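Side-chain contacts in putative NAD(P)H:FMN oxidoreductase (PDB 3GE5), which probably catalyses flavin-dependent redox reactions as an FMN-binding member of the nitroreductase family, assembled from two copies of the chain: residues I100-L105 with T129-E134; L152-F157 with M163-I168; M54-A59 with H136-G141. All coordinates share one frame; numbering follows the deposited sequence.

Contact 1: I100-L105 with T129-E134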
loop_
_atom_site.group_PDB
_atom_site.type_symbol
_atom_site.label_atom_id
_atom_site.label_comp_id
_atom_site.label_asym_id
_atom_site.label_seq_id
_atom_site.Cartn_x
_atom_site.Cartn_y
_atom_site.Cartn_z
ATOM N N ILE A 100 1.689 19.406 -7.633
ATOM C CA ILE A 100 0.397 18.742 -7.505
ATOM C C ILE A 100 0.324 18.011 -6.186
ATOM O O ILE A 100 1.282 17.356 -5.786
ATOM C CB ILE A 100 0.144 17.734 -8.661
ATOM C CG1 ILE A 100 0.130 18.489 -9.989
ATOM C CG2 ILE A 100 -1.225 17.000 -8.471
ATOM C CD1 ILE A 100 -0.159 17.631 -11.211
ATOM N N TYR A 101 -0.832 18.121 -5.540
ATOM C CA TYR A 101 -1.120 17.324 -4.353
ATOM C C TYR A 101 -2.373 16.480 -4.578
ATOM O O TYR A 101 -3.392 16.972 -5.059
ATOM C CB TYR A 101 -1.341 18.204 -3.125
ATOM C CG TYR A 101 -0.256 19.213 -2.880
ATOM C CD1 TYR A 101 0.824 18.920 -2.054
ATOM C CD2 TYR A 101 -0.343 20.496 -3.442
ATOM C CE1 TYR A 101 1.811 19.871 -1.796
ATOM C CE2 TYR A 101 0.625 21.454 -3.188
ATOM C CZ TYR A 101 1.693 21.140 -2.370
ATOM O OH TYR A 101 2.640 22.123 -2.146
ATOM N N ILE A 102 -2.289 15.197 -4.243
ATOM C CA ILE A 102 -3.478 14.352 -4.210
ATOM C C ILE A 102 -3.763 13.993 -2.739
ATOM O O ILE A 102 -2.990 13.217 -2.114
ATOM C CB ILE A 102 -3.353 13.062 -5.061
ATOM C CG1 ILE A 102 -2.991 13.393 -6.518
ATOM C CG2 ILE A 102 -4.659 12.252 -4.975
ATOM C CD1 ILE A 102 -2.582 12.111 -7.384
ATOM N N ILE A 103 -4.819 14.612 -2.210
ATOM C CA ILE A 103 -5.218 14.391 -0.797
ATOM C C ILE A 103 -6.117 13.179 -0.785
ATOM O O ILE A 103 -7.223 13.217 -1.353
ATOM C CB ILE A 103 -5.967 15.593 -0.191
ATOM C CG1 ILE A 103 -5.210 16.900 -0.464
ATOM C CG2 ILE A 103 -6.228 15.345 1.327
ATOM C CD1 ILE A 103 -5.838 18.175 0.031
ATOM N N THR A 104 -5.674 12.098 -0.148
ATOM C CA THR A 104 -6.476 10.888 -0.082
ATOM C C THR A 104 -7.291 10.887 1.204
ATOM O O THR A 104 -6.746 10.838 2.308
ATOM C CB THR A 104 -5.616 9.631 -0.196
ATOM O OG1 THR A 104 -4.891 9.709 -1.429
ATOM C CG2 THR A 104 -6.451 8.336 -0.171
ATOM N N LEU A 105 -8.607 10.934 1.004
ATOM C CA LEU A 105 -9.566 10.968 2.051
ATOM C C LEU A 105 -10.066 9.557 2.305
ATOM O O LEU A 105 -10.341 8.806 1.347
ATOM C CB LEU A 105 -10.771 11.820 1.647
ATOM C CG LEU A 105 -10.477 13.217 1.096
ATOM C CD1 LEU A 105 -11.756 13.979 0.821
ATOM C CD2 LEU A 105 -9.551 13.987 2.109
ATOM N N THR A 129 -0.318 3.788 -2.446
ATOM C CA THR A 129 0.834 3.016 -2.951
ATOM C C THR A 129 0.709 2.851 -4.486
ATOM O O THR A 129 1.663 3.060 -5.233
ATOM C CB THR A 129 0.981 1.641 -2.249
ATOM O OG1 THR A 129 1.180 1.830 -0.840
ATOM C CG2 THR A 129 2.191 0.816 -2.871
ATOM N N TYR A 130 -0.487 2.479 -4.945
ATOM C CA TYR A 130 -0.734 2.354 -6.386
ATOM C C TYR A 130 -0.429 3.675 -7.082
ATOM O O TYR A 130 0.164 3.706 -8.173
ATOM C CB TYR A 130 -2.191 1.939 -6.645
ATOM C CG TYR A 130 -2.395 0.438 -6.709
ATOM C CD1 TYR A 130 -1.903 -0.393 -5.724
ATOM C CD2 TYR A 130 -3.107 -0.146 -7.761
ATOM C CE1 TYR A 130 -2.047 -1.777 -5.821
ATOM C CE2 TYR A 130 -3.292 -1.518 -7.843
ATOM C CZ TYR A 130 -2.751 -2.322 -6.886
ATOM O OH TYR A 130 -2.910 -3.676 -6.967
HETATM N N MSE A 131 -0.865 4.770 -6.488
HETATM C CA MSE A 131 -0.705 6.095 -7.129
HETATM C C MSE A 131 0.783 6.516 -7.153
HETATM O O MSE A 131 1.300 7.066 -8.157
HETATM C CB MSE A 131 -1.602 7.173 -6.491
HETATM C CG MSE A 131 -3.082 6.950 -6.765
HETATM SE SE MSE A 131 -4.225 8.387 -6.238
HETATM C CE MSE A 131 -4.027 8.268 -4.305
HETATM N N MSE A 132 1.467 6.300 -6.042
HETATM C CA MSE A 132 2.925 6.546 -5.943
HETATM C C MSE A 132 3.679 5.763 -7.024
HETATM O O MSE A 132 4.542 6.297 -7.739
HETATM C CB MSE A 132 3.433 6.127 -4.554
HETATM C CG MSE A 132 4.914 6.236 -4.371
HETATM SE SE MSE A 132 5.525 5.745 -2.617
HETATM C CE MSE A 132 5.132 3.846 -2.692
ATOM N N LEU A 133 3.386 4.475 -7.124
ATOM C CA LEU A 133 4.024 3.612 -8.130
ATOM C C LEU A 133 3.669 4.024 -9.559
ATOM O O LEU A 133 4.548 4.080 -10.445
ATOM C CB LEU A 133 3.645 2.154 -7.839
ATOM C CG LEU A 133 4.180 1.589 -6.518
ATOM C CD1 LEU A 133 3.632 0.141 -6.292
ATOM C CD2 LEU A 133 5.715 1.615 -6.463
ATOM N N GLU A 134 2.410 4.386 -9.775
ATOM C CA GLU A 134 2.031 4.860 -11.095
ATOM C C GLU A 134 2.781 6.137 -11.500
ATOM O O GLU A 134 3.267 6.235 -12.643
ATOM C CB GLU A 134 0.514 5.085 -11.147
ATOM C CG GLU A 134 0.011 5.502 -12.547
ATOM C CD GLU A 134 0.166 4.370 -13.615
ATOM O OE1 GLU A 134 0.334 3.193 -13.235
ATOM O OE2 GLU A 134 0.082 4.664 -14.854
#
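No ring, amide or carboxylate has a face or edge in the meeting of Ile102 and Thr104 with Met131, which is made by a selenomethionine arm, a branched aliphatic chain and a hydroxyl; the nearby ring that touches all three residues belongs to Phe74 on the next strand. The arrangement is the helix-on-sheet layer of the nitroreductase alpha+beta fold, whose central sheet is antiparallel. Met131, on helix 120-137, reaches across to strand 100-107, and the nearest backbones, at Ile102 and Met131, stay 9.2 Å apart between CA atoms, so one long side chain spans the gap. Its chain runs out extended through chi2 (-171°) and then bends at chi3 (-68°), a hook that turns CE from SE toward Thr104. Ile102 meets the hook with a single branch: CG2 lies 4.1 Å from Met131 CE and equally far from Met131 SE, the two side chains running at a slant to each other. Ile56 of helix 50-62 packs against both Ile102 and Met131, extending the apolar layer. The far side of helix 120-137 faces the second subunit, where Tyr130 stacks on Phe34 of that subunit and Leu133 packs on its own counterpart. Thr104 brings the one polar atom to the interface. OG1 is buried with no hydrogen-bonding partner in the model, and what it faces is a methyl group: Thr104 OG1 stands 3.3 Å from Met131 CE, roughly ahead of the SE-CE bond of that selenomethionine.

Contact 2: L152-F157 with M163-I168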
loop_
_atom_site.group_PDB
_atom_site.type_symbol
_atom_site.label_atom_id
_atom_site.label_comp_id
_atom_site.label_asym_id
_atom_site.label_seq_id
_atom_site.Cartn_x
_atom_site.Cartn_y
_atom_site.Cartn_z
ATOM N N LEU A 152 -7.011 20.925 10.253
ATOM C CA LEU A 152 -6.930 22.139 9.471
ATOM C C LEU A 152 -7.275 21.875 7.990
ATOM O O LEU A 152 -8.067 22.577 7.386
ATOM C CB LEU A 152 -5.551 22.804 9.590
ATOM C CG LEU A 152 -5.395 24.090 8.787
ATOM C CD1 LEU A 152 -6.502 25.100 9.118
ATOM C CD2 LEU A 152 -3.996 24.690 9.067
ATOM N N CYS A 153 -6.694 20.827 7.426
ATOM C CA CYS A 153 -7.035 20.363 6.084
ATOM C C CYS A 153 -8.553 20.179 5.917
ATOM O O CYS A 153 -9.156 20.700 4.979
ATOM C CB CYS A 153 -6.287 19.076 5.792
ATOM S SG CYS A 153 -6.540 18.512 4.096
ATOM N N SER A 154 -9.164 19.491 6.892
ATOM C CA SER A 154 -10.627 19.286 6.893
ATOM C C SER A 154 -11.410 20.589 6.960
ATOM O O SER A 154 -12.445 20.742 6.305
ATOM C CB SER A 154 -11.066 18.379 8.040
ATOM O OG SER A 154 -10.613 17.063 7.820
ATOM N N GLU A 155 -10.940 21.517 7.786
ATOM C CA GLU A 155 -11.574 22.832 7.863
ATOM C C GLU A 155 -11.445 23.608 6.534
ATOM O O GLU A 155 -12.423 24.158 6.042
ATOM C CB GLU A 155 -10.985 23.600 9.047
ATOM C CG GLU A 155 -11.564 24.962 9.263
ATOM C CD GLU A 155 -13.017 24.997 9.667
ATOM O OE1 GLU A 155 -13.525 24.051 10.302
ATOM O OE2 GLU A 155 -13.634 26.051 9.386
ATOM N N ILE A 156 -10.253 23.627 5.932
ATOM C CA ILE A 156 -10.017 24.436 4.736
ATOM C C ILE A 156 -10.846 23.902 3.568
ATOM O O ILE A 156 -11.434 24.675 2.831
ATOM C CB ILE A 156 -8.512 24.426 4.329
ATOM C CG1 ILE A 156 -7.696 25.195 5.344
ATOM C CG2 ILE A 156 -8.325 24.999 2.910
ATOM C CD1 ILE A 156 -6.227 24.886 5.306
ATOM N N PHE A 157 -10.894 22.575 3.419
ATOM C CA PHE A 157 -11.552 21.943 2.291
ATOM C C PHE A 157 -12.957 21.421 2.608
ATOM O O PHE A 157 -13.512 20.674 1.832
ATOM C CB PHE A 157 -10.626 20.860 1.699
ATOM C CG PHE A 157 -9.404 21.426 1.078
ATOM C CD1 PHE A 157 -9.444 21.956 -0.210
ATOM C CD2 PHE A 157 -8.209 21.523 1.796
ATOM C CE1 PHE A 157 -8.318 22.510 -0.776
ATOM C CE2 PHE A 157 -7.079 22.083 1.242
ATOM C CZ PHE A 157 -7.132 22.607 -0.043
HETATM N N MSE A 163 -15.178 11.723 7.111
HETATM C CA MSE A 163 -14.048 11.481 6.235
HETATM C C MSE A 163 -12.786 12.126 6.849
HETATM O O MSE A 163 -12.852 13.177 7.459
HETATM C CB MSE A 163 -14.357 12.021 4.842
HETATM C CG MSE A 163 -15.502 11.292 4.151
HETATM SE SE MSE A 163 -16.195 12.318 2.646
HETATM C CE MSE A 163 -14.739 12.109 1.483
ATOM N N THR A 164 -11.650 11.462 6.704
ATOM C CA THR A 164 -10.402 11.936 7.252
ATOM C C THR A 164 -9.369 12.047 6.136
ATOM O O THR A 164 -9.203 11.117 5.360
ATOM C CB THR A 164 -9.842 10.962 8.322
ATOM O OG1 THR A 164 -10.790 10.832 9.402
ATOM C CG2 THR A 164 -8.474 11.499 8.877
ATOM N N PRO A 165 -8.683 13.208 6.026
ATOM C CA PRO A 165 -7.529 13.229 5.096
ATOM C C PRO A 165 -6.379 12.419 5.712
ATOM O O PRO A 165 -5.840 12.824 6.750
ATOM C CB PRO A 165 -7.192 14.712 5.008
ATOM C CG PRO A 165 -7.679 15.309 6.307
ATOM C CD PRO A 165 -8.872 14.501 6.727
ATOM N N VAL A 166 -6.066 11.251 5.156
ATOM C CA VAL A 166 -5.100 10.321 5.789
ATOM C C VAL A 166 -3.650 10.596 5.351
ATOM O O VAL A 166 -2.719 10.640 6.155
ATOM C CB VAL A 166 -5.475 8.849 5.479
ATOM C CG1 VAL A 166 -4.496 7.874 6.138
ATOM C CG2 VAL A 166 -6.950 8.549 5.902
ATOM N N SER A 167 -3.497 10.803 4.048
ATOM C CA SER A 167 -2.202 10.925 3.375
ATOM C C SER A 167 -2.346 11.876 2.198
ATOM O O SER A 167 -3.446 11.996 1.621
ATOM C CB SER A 167 -1.750 9.581 2.855
ATOM O OG SER A 167 -1.573 8.638 3.893
ATOM N N ILE A 168 -1.233 12.516 1.830
ATOM C CA ILE A 168 -1.168 13.367 0.628
ATOM C C ILE A 168 -0.018 12.933 -0.259
ATOM O O ILE A 168 1.108 12.756 0.230
ATOM C CB ILE A 168 -0.947 14.840 1.012
ATOM C CG1 ILE A 168 -2.065 15.368 1.932
ATOM C CG2 ILE A 168 -0.791 15.727 -0.256
ATOM C CD1 ILE A 168 -1.831 16.755 2.527
HETATM O O HOH W 1 -13.122 15.795 8.286
#
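Within 152-157, Cys153 and Ser154 are the residues that meet strand 163-172, and both settle on the ring of Pro165. The short axes come within 8.5 Å at 124° between their directions, so the helix lies aslant over the start of the strand. One turn ahead, Gln150 NE2 of the same helix already bonds to Pro165 O. Cys153 comes first in the segment: its sulfur stands anti to its own N (chi1 -175°), which places Cys153 SG 4.0 Å from Pro165 CB. Cys153 CB lies equally close to Pro165 CG, so this part of the approach is purely apolar. Ser154 follows and takes the other end of the ring, with OG 3.3 Å from Pro165 CD. The same hydroxyl reaches the strand's backbone through a water, 2.8 Å from Ser154 OG, which lies 2.8 Å from Met163 O, probably as donor; a weak bond links OG back to Gln150 O as well. Phe157, the first residue past the helix, has Cys153 O in plane at its ring edge and packs on Leu75 and Val77 of strand 72-77. The chemistry is thus mixed around one proline ring. Cysteine gives apolar contact with CB and CG, and the serine hydroxyl borders CD and CG. No direct hydrogen bond joins the two segments; the polar link across them runs through the water.

Contact 3: M54-A59 with H136-G141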
loop_
_atom_site.group_PDB
_atom_site.type_symbol
_atom_site.label_atom_id
_atom_site.label_comp_id
_atom_site.label_asym_id
_atom_site.label_seq_id
_atom_site.Cartn_x
_atom_site.Cartn_y
_atom_site.Cartn_z
HETATM N N MSE A 54 -4.244 11.867 -14.888
HETATM C CA MSE A 54 -5.393 10.970 -15.020
HETATM C C MSE A 54 -4.996 9.484 -14.810
HETATM O O MSE A 54 -5.757 8.735 -14.215
HETATM C CB MSE A 54 -6.144 11.177 -16.334
HETATM C CG MSE A 54 -6.771 12.557 -16.485
HETATM SE SE MSE A 54 -7.834 13.169 -14.961
HETATM C CE MSE A 54 -8.830 11.512 -14.641
ATOM N N ALA A 55 -3.833 9.068 -15.310
ATOM C CA ALA A 55 -3.304 7.713 -15.075
ATOM C C ALA A 55 -3.034 7.445 -13.621
ATOM O O ALA A 55 -3.289 6.317 -13.117
ATOM C CB ALA A 55 -2.021 7.451 -15.936
ATOM N N ILE A 56 -2.440 8.425 -12.945
ATOM C CA ILE A 56 -2.180 8.281 -11.504
ATOM C C ILE A 56 -3.515 8.028 -10.769
ATOM O O ILE A 56 -3.601 7.122 -9.938
ATOM C CB ILE A 56 -1.435 9.501 -10.939
ATOM C CG1 ILE A 56 0.017 9.589 -11.463
ATOM C CG2 ILE A 56 -1.386 9.444 -9.394
ATOM C CD1 ILE A 56 0.662 10.972 -11.236
ATOM N N LEU A 57 -4.528 8.842 -11.064
ATOM C CA LEU A 57 -5.833 8.707 -10.449
ATOM C C LEU A 57 -6.508 7.365 -10.783
ATOM O O LEU A 57 -7.107 6.714 -9.923
ATOM C CB LEU A 57 -6.710 9.934 -10.801
ATOM C CG LEU A 57 -6.187 11.255 -10.203
ATOM C CD1 LEU A 57 -6.872 12.396 -10.938
ATOM C CD2 LEU A 57 -6.422 11.283 -8.693
ATOM N N GLU A 58 -6.342 6.907 -12.027
ATOM C CA GLU A 58 -6.852 5.611 -12.435
ATOM C C GLU A 58 -6.243 4.471 -11.613
ATOM O O GLU A 58 -6.948 3.558 -11.178
ATOM C CB GLU A 58 -6.606 5.381 -13.941
ATOM C CG GLU A 58 -7.049 4.012 -14.454
ATOM C CD GLU A 58 -8.563 3.852 -14.537
ATOM O OE1 GLU A 58 -9.310 4.805 -14.201
ATOM O OE2 GLU A 58 -8.993 2.753 -14.974
ATOM N N ALA A 59 -4.937 4.556 -11.375
ATOM C CA ALA A 59 -4.247 3.562 -10.536
ATOM C C ALA A 59 -4.867 3.496 -9.140
ATOM O O ALA A 59 -5.091 2.421 -8.608
ATOM C CB ALA A 59 -2.749 3.851 -10.430
ATOM N N HIS A 136 5.706 7.090 -10.439
ATOM C CA HIS A 136 7.079 6.643 -10.701
ATOM C C HIS A 136 7.187 6.050 -12.110
ATOM O O HIS A 136 8.141 6.343 -12.861
ATOM C CB HIS A 136 7.496 5.631 -9.650
ATOM C CG HIS A 136 8.878 5.103 -9.825
ATOM N ND1 HIS A 136 9.974 5.930 -9.943
ATOM C CD2 HIS A 136 9.342 3.837 -9.930
ATOM C CE1 HIS A 136 11.058 5.192 -10.111
ATOM N NE2 HIS A 136 10.700 3.917 -10.114
ATOM N N SER A 137 6.210 5.223 -12.487
ATOM C CA SER A 137 6.227 4.570 -13.829
ATOM C C SER A 137 6.146 5.561 -14.979
ATOM O O SER A 137 6.548 5.244 -16.111
ATOM C CB SER A 137 5.056 3.556 -13.961
ATOM O OG SER A 137 3.790 4.172 -14.268
ATOM N N LEU A 138 5.602 6.735 -14.702
ATOM C CA LEU A 138 5.404 7.764 -15.700
ATOM C C LEU A 138 6.515 8.835 -15.632
ATOM O O LEU A 138 6.371 9.926 -16.170
ATOM C CB LEU A 138 4.020 8.394 -15.520
ATOM C CG LEU A 138 2.819 7.428 -15.668
ATOM C CD1 LEU A 138 1.546 8.144 -15.310
ATOM C CD2 LEU A 138 2.744 6.801 -17.076
ATOM N N GLY A 139 7.600 8.527 -14.927
ATOM C CA GLY A 139 8.756 9.431 -14.808
ATOM C C GLY A 139 8.602 10.682 -13.940
ATOM O O GLY A 139 9.346 11.679 -14.122
ATOM N N LEU A 140 7.620 10.664 -13.047
ATOM C CA LEU A 140 7.427 11.728 -12.089
ATOM C C LEU A 140 8.074 11.376 -10.765
ATOM O O LEU A 140 8.262 10.217 -10.455
ATOM C CB LEU A 140 5.928 11.989 -11.875
ATOM C CG LEU A 140 5.196 12.490 -13.151
ATOM C CD1 LEU A 140 3.649 12.327 -13.063
ATOM C CD2 LEU A 140 5.604 13.921 -13.447
ATOM N N GLY A 141 8.351 12.396 -9.969
ATOM C CA GLY A 141 8.837 12.228 -8.599
ATOM C C GLY A 141 7.705 12.518 -7.631
ATOM O O GLY A 141 6.815 13.323 -7.920
#
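Leu138 and Leu140 both aim their CA-CB bonds at helix 50-62, but each meets a different main partner. Leu138 lays one branch on the helix: its CD1 sits 3.7 Å from the methyl of Ala55, and because alanine stops at CB, the leucine tip comes close to the helix surface itself. The same CD1 also lies 4.4 Å from Ile56 CG1, a looser touch that places it beside the neck of that isoleucine. Ile56 starts out differently. Its CA-CB bond is not aimed at the other segment, and only the extended arm, with chi2 at 164°, carries the terminal methyl across, where Ile56 CD1 meets Leu140 CD1 at 3.8 Å. These two side chains cross obliquely, and one methyl of each does the touching. At the backbone the segments are well separated, 8.7 Å between the CA atoms of Ile56 and Leu138, so the contact is made by side chains alone, all of them apolar. Around it, Ile56 continues onto Met131 and Ala135, Leu140 rests on Val48 and Tyr173, and Lys52 NZ holds Leu138 O by a hydrogen bond. Between the two leucines the chain turns at Gly139, whose phi is +72°, which is consistent with both facing the same helix. Leu140 N returns to Ala135 O, and Gly139 N lies 3.1 Å from His136 O. With Gly139 as its C' residue, this is a Schellman motif closing helix 120-137, its flanking leucines packed on helix 50-62: a helix-end contact in the helical layer of the nitroreductase fold.

Contact 1 is the core one, about 4 Å from the centre of the chain to its own centre, and all its touching residues are buried; contacts 2 and 3 are partly buried and lie on opposite sides of that centre, about 22 Å apart between centres. Helix 120-137 supplies contact 1 from its body, and contact 3 from the turn that follows its C-terminus; the two touch directly, as with Ile102 CD1 3.5 Å from Ile56 CG2. Contacts 1 and 2 share the sheet instead, through neighbouring strands 100-107 and 163-172. Chemistry follows position: a buried hydroxyl without a partner at the centre, a hydroxyl of 152-157 bridged by water to 163-168, and hydrocarbon alone at the helix end of 136-141.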